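Local coordinates for transglutaminase-like domain-containing protein (Streptococcus suis, PDB 4XZ7) that acts as a transglutaminase with antiphagocytic properties and probably forms isopeptide bonds between glutamine and lysine side chains, at residues E15-N18 / K24-K27; V293-A298 / D337-V342. All coordinates share one frame; numbering follows the deposited sequence.

Interaction 1. Residues E15-N18 / K24-K27; sequences EVLN and KKLK
In both Glu15 and Lys25, CG is anti to the carbonyl carbon, and the rest of each chain brings the charged ends together. In Glu15 chi1 is -58°, and the chain then runs extended through chi2 of 172° toward the helix. Lys25 bends at chi2, -128°, and stretches out from there to its ammonium group. The two side chains cross at about a right angle. The setting is a beta-alpha unit: strand 14-17 is followed directly by helix 19-29. Asn18 occupies the N-cap, where its OD1 accepts a hydrogen bond from Ala21 N.

The polar part is a salt bridge. Lys25 NZ lies 3.4 Å from Glu15 OE2 and 3.5 Å from Glu15 OE1. The near-equal spacing places the amine in front of both oxygens, somewhat tilted out of their plane, with Glu15 CD 3.8 Å from Lys25 NZ. The hydrogen bond from NZ to OE1 is weak. The attraction is probably mainly electrostatic, between a negative group on the strand and a positive one on the helix.

The apolar part is slight. The CD1 branch of Leu17 approaches the end of the Lys25 methylene chain, and CE is its nearest atom there. Lys25 thus uses its carbon chain against Leu17 and its charged tip against Glu15, two residues that point to the same side of the strand. Lys25 also touches Val72.

Strand 14-17 pairs antiparallel with strand 63-68, through backbone hydrogen bonds of Glu15 with Val67 and Leu17 with Phe65. Leu17 packs on Val67 as well. The whole is a surface contact, a salt bridge plus a small apolar touch, between helix 19-29 and strand 14-17. Its apolar touch, Leu17 CD1 to Lys25 CE, measures 4.2 Å.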
loop_
_atom_site.group_PDB
_atom_site.type_symbol
_atom_site.label_atom_id
_atom_site.label_comp_id
_atom_site.label_asym_id
_atom_site.label_seq_id
_atom_site.Cartn_x
_atom_site.Cartn_y
_atom_site.Cartn_z
ATOM N N GLU B 15 18.184 31.294 -12.482
ATOM C CA GLU B 15 17.199 31.643 -11.469
ATOM C C GLU B 15 16.180 30.543 -11.362
ATOM O O GLU B 15 15.791 29.933 -12.368
ATOM C CB GLU B 15 16.486 32.959 -11.796
ATOM C CG GLU B 15 17.378 34.163 -11.945
ATOM C CD GLU B 15 16.613 35.364 -12.462
ATOM O OE1 GLU B 15 15.712 35.853 -11.742
ATOM O OE2 GLU B 15 16.898 35.803 -13.596
ATOM N N VAL B 16 15.732 30.299 -10.136
ATOM C CA VAL B 16 14.696 29.323 -9.868
ATOM C C VAL B 16 13.479 30.068 -9.330
ATOM O O VAL B 16 13.531 30.632 -8.240
ATOM C CB VAL B 16 15.189 28.261 -8.871
ATOM C CG1 VAL B 16 14.109 27.248 -8.582
ATOM C CG2 VAL B 16 16.428 27.579 -9.424
ATOM N N LEU B 17 12.397 30.095 -10.110
ATOM C CA LEU B 17 11.202 30.864 -9.747
ATOM C C LEU B 17 9.987 29.966 -9.620
ATOM O O LEU B 17 9.989 28.847 -10.111
ATOM C CB LEU B 17 10.920 31.951 -10.784
ATOM C CG LEU B 17 12.039 32.878 -11.251
ATOM C CD1 LEU B 17 11.477 33.862 -12.254
ATOM C CD2 LEU B 17 12.644 33.620 -10.083
ATOM N N ASN B 18 8.933 30.446 -8.967
ATOM C CA ASN B 18 7.694 29.676 -8.942
ATOM C C ASN B 18 6.770 30.187 -10.023
ATOM O O ASN B 18 7.106 31.143 -10.726
ATOM C CB ASN B 18 7.007 29.742 -7.578
ATOM C CG ASN B 18 6.714 31.162 -7.128
ATOM O OD1 ASN B 18 6.752 32.112 -7.917
ATOM N ND2 ASN B 18 6.413 31.311 -5.842
ATOM N N LYS B 24 4.886 36.079 -14.615
ATOM C CA LYS B 24 5.183 37.492 -14.899
ATOM C C LYS B 24 6.219 37.645 -16.017
ATOM O O LYS B 24 6.017 38.389 -17.007
ATOM C CB LYS B 24 5.692 38.224 -13.650
ATOM C CG LYS B 24 4.697 38.313 -12.504
ATOM C CD LYS B 24 4.955 39.556 -11.655
ATOM C CE LYS B 24 4.462 39.377 -10.229
ATOM N NZ LYS B 24 5.298 38.381 -9.501
ATOM N N LYS B 25 7.340 36.947 -15.859
ATOM C CA LYS B 25 8.400 37.050 -16.864
ATOM C C LYS B 25 7.934 36.540 -18.243
ATOM O O LYS B 25 8.346 37.041 -19.297
ATOM C CB LYS B 25 9.642 36.289 -16.405
ATOM C CG LYS B 25 10.296 36.847 -15.143
ATOM C CD LYS B 25 11.772 37.083 -15.376
ATOM C CE LYS B 25 12.481 37.501 -14.103
ATOM N NZ LYS B 25 13.960 37.472 -14.276
ATOM N N LEU B 26 7.057 35.546 -18.223
ATOM C CA LEU B 26 6.575 34.920 -19.434
ATOM C C LEU B 26 5.760 35.934 -20.199
ATOM O O LEU B 26 5.898 36.079 -21.414
ATOM C CB LEU B 26 5.742 33.685 -19.094
ATOM C CG LEU B 26 5.735 32.541 -20.096
ATOM C CD1 LEU B 26 7.143 32.188 -20.510
ATOM C CD2 LEU B 26 5.047 31.345 -19.481
ATOM N N LYS B 27 4.925 36.659 -19.465
ATOM C CA LYS B 27 4.081 37.680 -20.067
ATOM C C LYS B 27 4.921 38.834 -20.584
ATOM O O LYS B 27 4.526 39.525 -21.524
ATOM C CB LYS B 27 3.043 38.194 -19.071
ATOM C CG LYS B 27 1.984 37.166 -18.671
ATOM C CD LYS B 27 0.999 37.761 -17.660
ATOM C CE LYS B 27 0.011 36.720 -17.181
ATOM N NZ LYS B 27 -0.758 37.234 -16.018
#

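Interaction 2. Residues V293-A298 / D337-V342; sequences VPHATA and DSYDVV
Tyr339 reaches His295 and Thr297 within the alpha/beta core of a transglutaminase-like fold. Strands 294-302 and 340-343 belong to one five-stranded sheet. Strands 282-288 and 354-357 lie between them, and the Tyr339 side chain reaches toward strand 294-302 from the loop just before strand 340-343.

The polar part runs through Asp310. His295 NE2 is hydrogen-bonded to Asp310 OD2, and Tyr339 OH to Asp310 OD1. One carboxylate thus holds both groups, each on a different oxygen, and probably limits the turning of the imidazole. Tyr339 is therefore a probable second-shell residue. His295 also touches Cys264 at the start of helix 264-277. Cys264, His295 and Asp310 are consistent with the Cys-His-Asp catalytic triad of the family.

The direct contacts are van der Waals. His295 has CG anti to its backbone N (chi1 -165°), which carries the ring out toward the phenol. Its CD2 comes within 3.2 Å of Tyr339 OH, and the two side chains cross at about a right angle. The Thr297 and Tyr339 side chains come at each other from opposite directions. The methyl CG2 of Thr297 meets the ring obliquely, 3.9 Å from Tyr339 CE2. Met355 touches both Thr297 and Tyr339. No hydrogen bond joins His295 to Tyr339 directly: His295 NE2 stays 3.9 Å from Tyr339 OH.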
loop_
_atom_site.group_PDB
_atom_site.type_symbol
_atom_site.label_atom_id
_atom_site.label_comp_id
_atom_site.label_asym_id
_atom_site.label_seq_id
_atom_site.Cartn_x
_atom_site.Cartn_y
_atom_site.Cartn_z
ATOM N N VAL B 293 -16.619 -23.823 -2.003
ATOM C CA VAL B 293 -15.759 -22.639 -1.918
ATOM C C VAL B 293 -16.564 -21.393 -1.519
ATOM O O VAL B 293 -17.736 -21.250 -1.877
ATOM C CB VAL B 293 -14.966 -22.399 -3.245
ATOM C CG1 VAL B 293 -15.304 -23.444 -4.286
ATOM C CG2 VAL B 293 -15.161 -20.984 -3.784
ATOM N N PRO B 294 -15.939 -20.493 -0.745
ATOM C CA PRO B 294 -16.661 -19.328 -0.233
ATOM C C PRO B 294 -17.199 -18.446 -1.370
ATOM O O PRO B 294 -16.501 -18.202 -2.354
ATOM C CB PRO B 294 -15.594 -18.595 0.600
ATOM C CG PRO B 294 -14.549 -19.668 0.921
ATOM C CD PRO B 294 -14.528 -20.490 -0.319
ATOM N N HIS B 295 -18.436 -17.982 -1.239
ATOM C CA HIS B 295 -19.077 -17.266 -2.321
ATOM C C HIS B 295 -19.987 -16.181 -1.762
ATOM O O HIS B 295 -20.242 -16.120 -0.545
ATOM C CB HIS B 295 -19.860 -18.250 -3.207
ATOM C CG HIS B 295 -20.268 -17.685 -4.535
ATOM N ND1 HIS B 295 -19.353 -17.267 -5.481
ATOM C CD2 HIS B 295 -21.492 -17.473 -5.077
ATOM C CE1 HIS B 295 -20.000 -16.828 -6.549
ATOM N NE2 HIS B 295 -21.296 -16.936 -6.326
ATOM N N ALA B 296 -20.476 -15.324 -2.651
ATOM C CA ALA B 296 -21.375 -14.236 -2.266
ATOM C C ALA B 296 -22.461 -14.034 -3.304
ATOM O O ALA B 296 -22.228 -14.215 -4.503
ATOM C CB ALA B 296 -20.603 -12.950 -2.063
ATOM N N THR B 297 -23.654 -13.677 -2.837
ATOM C CA THR B 297 -24.809 -13.495 -3.709
ATOM C C THR B 297 -25.652 -12.337 -3.172
ATOM O O THR B 297 -25.375 -11.836 -2.084
ATOM C CB THR B 297 -25.697 -14.774 -3.776
ATOM O OG1 THR B 297 -26.169 -15.096 -2.460
ATOM C CG2 THR B 297 -24.926 -15.971 -4.340
ATOM N N ALA B 298 -26.682 -11.920 -3.908
ATOM C CA ALA B 298 -27.644 -10.986 -3.329
ATOM C C ALA B 298 -28.892 -11.731 -2.885
ATOM O O ALA B 298 -29.244 -12.765 -3.452
ATOM C CB ALA B 298 -28.020 -9.896 -4.304
ATOM N N ASP B 337 -32.845 -18.960 -6.309
ATOM C CA ASP B 337 -33.072 -19.792 -5.129
ATOM C C ASP B 337 -32.473 -21.176 -5.214
ATOM O O ASP B 337 -33.103 -22.150 -4.806
ATOM C CB ASP B 337 -34.568 -19.929 -4.861
ATOM C CG ASP B 337 -35.173 -18.650 -4.377
ATOM O OD1 ASP B 337 -34.446 -17.899 -3.699
ATOM O OD2 ASP B 337 -36.358 -18.393 -4.665
ATOM N N SER B 338 -31.260 -21.270 -5.732
ATOM C CA SER B 338 -30.622 -22.566 -5.864
ATOM C C SER B 338 -29.766 -22.888 -4.638
ATOM O O SER B 338 -29.145 -23.955 -4.563
ATOM C CB SER B 338 -29.770 -22.609 -7.126
ATOM O OG SER B 338 -28.635 -21.787 -6.983
ATOM N N TYR B 339 -29.732 -21.960 -3.684
ATOM C CA TYR B 339 -28.971 -22.148 -2.450
ATOM C C TYR B 339 -29.835 -22.603 -1.283
ATOM O O TYR B 339 -30.984 -22.189 -1.151
ATOM C CB TYR B 339 -28.262 -20.849 -2.061
ATOM C CG TYR B 339 -27.037 -20.582 -2.884
ATOM C CD1 TYR B 339 -25.775 -20.984 -2.443
ATOM C CD2 TYR B 339 -27.135 -19.944 -4.116
ATOM C CE1 TYR B 339 -24.654 -20.748 -3.209
ATOM C CE2 TYR B 339 -26.021 -19.703 -4.890
ATOM C CZ TYR B 339 -24.785 -20.102 -4.438
ATOM O OH TYR B 339 -23.675 -19.846 -5.216
ATOM N N ASP B 340 -29.269 -23.442 -0.422
ATOM C CA ASP B 340 -29.866 -23.668 0.885
ATOM C C ASP B 340 -29.592 -22.433 1.721
ATOM O O ASP B 340 -28.626 -21.717 1.477
ATOM C CB ASP B 340 -29.294 -24.915 1.557
ATOM C CG ASP B 340 -29.750 -26.188 0.894
ATOM O OD1 ASP B 340 -30.868 -26.196 0.345
ATOM O OD2 ASP B 340 -28.990 -27.176 0.919
ATOM N N VAL B 341 -30.447 -22.160 2.696
ATOM C CA VAL B 341 -30.220 -20.997 3.539
ATOM C C VAL B 341 -29.866 -21.416 4.950
ATOM O O VAL B 341 -30.407 -22.385 5.484
ATOM C CB VAL B 341 -31.434 -20.081 3.572
ATOM C CG1 VAL B 341 -31.691 -19.537 2.188
ATOM C CG2 VAL B 341 -32.648 -20.845 4.089
ATOM N N VAL B 342 -28.932 -20.681 5.533
ATOM C CA VAL B 342 -28.491 -20.911 6.894
ATOM C C VAL B 342 -28.793 -19.644 7.655
ATOM O O VAL B 342 -28.496 -18.556 7.177
ATOM C CB VAL B 342 -26.980 -21.251 6.958
ATOM C CG1 VAL B 342 -26.433 -21.125 8.380
ATOM C CG2 VAL B 342 -26.732 -22.631 6.398
#

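Interaction 1 comes first along the chain and closes before interaction 2 opens. Their centres are 64 Å apart, and their nearest atoms about 51 Å. They lie on opposite sides of the chain's centre and share no sheet or helix. Interaction 1 is a local surface contact of helix 19-29 with strand 14-17, in a six-stranded mixed sheet. Interaction 2 is buried and joins strand 294-302 to the loop leading into strand 340-343, strands that are not neighbours in the five-stranded sheet. It includes the probable catalytic histidine. Both lie in a fragment toward the N-terminal end of a much longer protein, and its transglutaminase-like part contains interaction 2.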